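Local coordinates for protein probable transcriptional regulator (Pseudomonas aeruginosa, PDB 2HR3) that probably binds DNA as a dimeric transcriptional regulator of the MarR family, through a winged helix-turn-helix domain, at residues L41-T52 / R93-L104. Sequence-based numbering, arbitrary orientation.
Sequences LGAIDRLGGDVT and RVSLSSEGRRNL
Leu96 reaches in from the end of strand 93-96 and lays its CD2 methyl across Ile44, 3.5 Å from CG2, while Leu41 slants over the same methyl with its CD1. Ile44 can serve two partners because it is beta-branched: CG2, anti to the backbone N (chi1 -73° for CG1), goes to Leu96, and CD1 at the other branch meets Val94 CG2 at 3.9 Å, the two side chains crossing nearly at right angles. Farther along, Leu104 of helix 98-122 uses its forked end on one face of helix 32-46: CD1 sits 3.6 Å from Gly42 CA, where glycine leaves room that a side chain would make tight, and CD2 lies against Asp45 CB, whose carboxylate turns to Arg108. Beyond the helix, Val51 and Val94 form a single antiparallel hydrogen-bonded bridge, Val94 N to Val51 O 2.7 Å. Asp50 crosses Arg93, opposite charges at a more exposed edge, with OD2 above the guanidinium plane toward its rim and the flat groups 39° apart; the long salt bridge (OD2 to NE 3.9 Å) is of charge alone. Strand 93-96 also pairs with strand 80-83, and the lone Val51 bridge is consistent with the short third strand at the base of the wing in a MarR-type winged helix-turn-helix.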
loop_
_atom_site.group_PDB
_atom_site.type_symbol
_atom_site.label_atom_id
_atom_site.label_comp_id
_atom_site.label_asym_id
_atom_site.label_seq_id
_atom_site.Cartn_x
_atom_site.Cartn_y
_atom_site.Cartn_z
ATOM N N LEU A 41 -12.584 4.963 1.675
ATOM C CA LEU A 41 -13.626 3.969 2.038
ATOM C C LEU A 41 -13.109 2.754 2.766
ATOM O O LEU A 41 -13.727 2.225 3.725
ATOM C CB LEU A 41 -14.293 3.453 0.755
ATOM C CG LEU A 41 -15.761 3.718 0.353
ATOM C CD1 LEU A 41 -16.292 5.044 0.793
ATOM C CD2 LEU A 41 -15.884 3.485 -1.108
ATOM N N GLY A 42 -11.973 2.271 2.282
ATOM C CA GLY A 42 -11.450 1.072 2.836
ATOM C C GLY A 42 -10.893 1.345 4.196
ATOM O O GLY A 42 -10.999 0.511 5.046
ATOM N N ALA A 43 -10.218 2.480 4.331
ATOM C CA ALA A 43 -9.791 3.007 5.575
ATOM C C ALA A 43 -10.882 3.131 6.633
ATOM O O ALA A 43 -10.686 2.723 7.777
ATOM C CB ALA A 43 -9.122 4.322 5.342
ATOM N N ILE A 44 -12.051 3.650 6.271
ATOM C CA ILE A 44 -13.165 3.767 7.237
ATOM C C ILE A 44 -13.665 2.403 7.725
ATOM O O ILE A 44 -14.110 2.256 8.872
ATOM C CB ILE A 44 -14.368 4.477 6.548
ATOM C CG1 ILE A 44 -14.077 5.969 6.382
ATOM C CG2 ILE A 44 -15.636 4.242 7.269
ATOM C CD1 ILE A 44 -14.914 6.672 5.367
ATOM N N ASP A 45 -13.710 1.430 6.807
ATOM C CA ASP A 45 -14.219 0.111 7.146
ATOM C C ASP A 45 -13.190 -0.576 8.041
ATOM O O ASP A 45 -13.533 -1.196 9.040
ATOM C CB ASP A 45 -14.476 -0.668 5.880
ATOM C CG ASP A 45 -14.720 -2.168 6.141
ATOM O OD1 ASP A 45 -15.815 -2.508 6.682
ATOM O OD2 ASP A 45 -13.815 -2.988 5.782
ATOM N N ARG A 46 -11.920 -0.402 7.699
ATOM C CA ARG A 46 -10.877 -0.941 8.516
ATOM C C ARG A 46 -11.003 -0.459 9.947
ATOM O O ARG A 46 -11.017 -1.290 10.844
ATOM C CB ARG A 46 -9.502 -0.622 7.949
ATOM C CG ARG A 46 -9.157 -1.555 6.775
ATOM C CD ARG A 46 -7.669 -1.661 6.492
ATOM N NE ARG A 46 -7.075 -0.383 6.132
ATOM C CZ ARG A 46 -7.129 0.188 4.930
ATOM N NH1 ARG A 46 -7.772 -0.385 3.928
ATOM N NH2 ARG A 46 -6.518 1.357 4.732
ATOM N N LEU A 47 -11.124 0.864 10.151
ATOM C CA LEU A 47 -11.201 1.468 11.508
ATOM C C LEU A 47 -12.531 1.283 12.203
ATOM O O LEU A 47 -12.762 1.861 13.294
ATOM C CB LEU A 47 -10.898 2.962 11.468
ATOM C CG LEU A 47 -9.498 3.332 11.025
ATOM C CD1 LEU A 47 -9.509 4.812 10.633
ATOM C CD2 LEU A 47 -8.445 2.984 12.088
ATOM N N GLY A 48 -13.409 0.493 11.608
ATOM C CA GLY A 48 -14.590 0.039 12.317
ATOM C C GLY A 48 -15.816 0.801 11.902
ATOM O O GLY A 48 -16.902 0.572 12.430
ATOM N N GLY A 49 -15.622 1.727 10.969
ATOM C CA GLY A 49 -16.716 2.339 10.287
ATOM C C GLY A 49 -17.456 3.472 10.956
ATOM O O GLY A 49 -18.477 3.876 10.376
ATOM N N ASP A 50 -17.028 3.964 12.147
ATOM C CA ASP A 50 -17.663 5.165 12.736
ATOM C C ASP A 50 -16.643 6.128 13.335
ATOM O O ASP A 50 -16.554 6.292 14.547
ATOM C CB ASP A 50 -18.717 4.779 13.760
ATOM C CG ASP A 50 -19.247 5.981 14.544
ATOM O OD1 ASP A 50 -19.686 6.957 13.883
ATOM O OD2 ASP A 50 -19.223 5.942 15.812
ATOM N N VAL A 51 -15.987 6.865 12.446
ATOM C CA VAL A 51 -14.691 7.468 12.669
ATOM C C VAL A 51 -14.643 8.958 12.397
ATOM O O VAL A 51 -15.293 9.462 11.508
ATOM C CB VAL A 51 -13.620 6.780 11.716
ATOM C CG1 VAL A 51 -13.243 5.385 12.226
ATOM C CG2 VAL A 51 -14.125 6.649 10.251
ATOM N N THR A 52 -13.813 9.666 13.162
ATOM C CA THR A 52 -13.564 11.083 12.929
ATOM C C THR A 52 -12.704 11.222 11.673
ATOM O O THR A 52 -11.812 10.384 11.403
ATOM C CB THR A 52 -12.825 11.823 14.153
ATOM O OG1 THR A 52 -11.742 11.030 14.640
ATOM C CG2 THR A 52 -13.761 12.076 15.325
ATOM N N ARG A 93 -18.346 12.232 12.672
ATOM C CA ARG A 93 -17.996 10.877 12.481
ATOM C C ARG A 93 -18.547 10.464 11.114
ATOM O O ARG A 93 -19.629 10.884 10.731
ATOM C CB ARG A 93 -18.581 10.039 13.604
ATOM C CG ARG A 93 -18.414 10.694 14.972
ATOM C CD ARG A 93 -18.136 9.698 16.063
ATOM N NE ARG A 93 -16.863 9.030 15.811
ATOM C CZ ARG A 93 -16.181 8.363 16.729
ATOM N NH1 ARG A 93 -16.657 8.259 17.963
ATOM N NH2 ARG A 93 -15.031 7.804 16.412
ATOM N N VAL A 94 -17.772 9.685 10.368
ATOM C CA VAL A 94 -18.197 9.205 9.068
ATOM C C VAL A 94 -18.264 7.694 9.084
ATOM O O VAL A 94 -17.480 7.039 9.744
ATOM C CB VAL A 94 -17.309 9.730 7.864
ATOM C CG1 VAL A 94 -17.445 11.304 7.780
ATOM C CG2 VAL A 94 -15.871 9.335 8.015
ATOM N N SER A 95 -19.252 7.207 8.360
ATOM C CA SER A 95 -19.573 5.829 8.164
ATOM C C SER A 95 -19.820 5.475 6.700
ATOM O O SER A 95 -20.157 6.302 5.867
ATOM C CB SER A 95 -20.847 5.520 8.904
ATOM O OG SER A 95 -20.489 5.059 10.168
ATOM N N LEU A 96 -19.661 4.199 6.401
ATOM C CA LEU A 96 -20.060 3.722 5.116
ATOM C C LEU A 96 -21.582 3.722 5.105
ATOM O O LEU A 96 -22.227 3.311 6.082
ATOM C CB LEU A 96 -19.518 2.335 4.877
ATOM C CG LEU A 96 -18.001 2.179 4.719
ATOM C CD1 LEU A 96 -17.786 1.114 3.716
ATOM C CD2 LEU A 96 -17.263 3.398 4.250
ATOM N N SER A 97 -22.134 4.228 4.006
ATOM C CA SER A 97 -23.526 3.962 3.651
ATOM C C SER A 97 -23.523 2.541 3.077
ATOM O O SER A 97 -22.464 2.015 2.717
ATOM C CB SER A 97 -24.044 4.976 2.631
ATOM O OG SER A 97 -23.550 4.745 1.330
ATOM N N SER A 98 -24.677 1.898 2.978
ATOM C CA SER A 98 -24.686 0.542 2.354
ATOM C C SER A 98 -24.321 0.485 0.820
ATOM O O SER A 98 -23.846 -0.595 0.303
ATOM C CB SER A 98 -25.977 -0.235 2.667
ATOM O OG SER A 98 -25.665 -1.641 2.510
ATOM N N GLU A 99 -24.521 1.615 0.121
ATOM C CA GLU A 99 -23.904 1.833 -1.194
ATOM C C GLU A 99 -22.373 1.814 -1.076
ATOM O O GLU A 99 -21.703 1.296 -1.930
ATOM C CB GLU A 99 -24.326 3.161 -1.809
ATOM C CG GLU A 99 -24.500 3.147 -3.349
ATOM C CD GLU A 99 -24.209 4.530 -3.985
ATOM O OE1 GLU A 99 -25.024 5.491 -3.829
ATOM O OE2 GLU A 99 -23.156 4.652 -4.656
ATOM N N GLY A 100 -21.850 2.435 -0.012
ATOM C CA GLY A 100 -20.427 2.434 0.292
ATOM C C GLY A 100 -19.881 1.043 0.488
ATOM O O GLY A 100 -18.809 0.693 -0.061
ATOM N N ARG A 101 -20.581 0.250 1.301
ATOM C CA ARG A 101 -20.185 -1.157 1.501
ATOM C C ARG A 101 -20.233 -1.957 0.223
ATOM O O ARG A 101 -19.301 -2.706 -0.090
ATOM C CB ARG A 101 -21.099 -1.853 2.504
ATOM C CG ARG A 101 -20.657 -1.760 3.937
ATOM C CD ARG A 101 -21.821 -2.041 4.884
ATOM N NE ARG A 101 -21.758 -1.034 5.916
ATOM C CZ ARG A 101 -22.665 -0.089 6.154
ATOM N NH1 ARG A 101 -23.802 -0.013 5.457
ATOM N NH2 ARG A 101 -22.421 0.792 7.131
ATOM N N ARG A 102 -21.353 -1.823 -0.490
ATOM C CA ARG A 102 -21.595 -2.600 -1.712
ATOM C C ARG A 102 -20.456 -2.318 -2.694
ATOM O O ARG A 102 -19.925 -3.240 -3.339
ATOM C CB ARG A 102 -22.973 -2.291 -2.346
ATOM N N ASN A 103 -20.111 -1.038 -2.804
ATOM C CA ASN A 103 -18.940 -0.603 -3.562
ATOM C C ASN A 103 -17.552 -1.175 -3.072
ATOM O O ASN A 103 -16.800 -1.758 -3.855
ATOM C CB ASN A 103 -18.952 0.906 -3.506
ATOM C CG ASN A 103 -18.057 1.562 -4.527
ATOM O OD1 ASN A 103 -16.815 1.548 -4.390
ATOM N ND2 ASN A 103 -18.686 2.271 -5.490
ATOM N N LEU A 104 -17.228 -1.034 -1.798
ATOM C CA LEU A 104 -15.921 -1.469 -1.306
ATOM C C LEU A 104 -15.737 -2.963 -1.424
ATOM O O LEU A 104 -14.709 -3.407 -1.896
ATOM C CB LEU A 104 -15.697 -1.069 0.182
ATOM C CG LEU A 104 -14.415 -1.518 0.891
ATOM C CD1 LEU A 104 -13.212 -0.800 0.316
ATOM C CD2 LEU A 104 -14.512 -1.304 2.418
#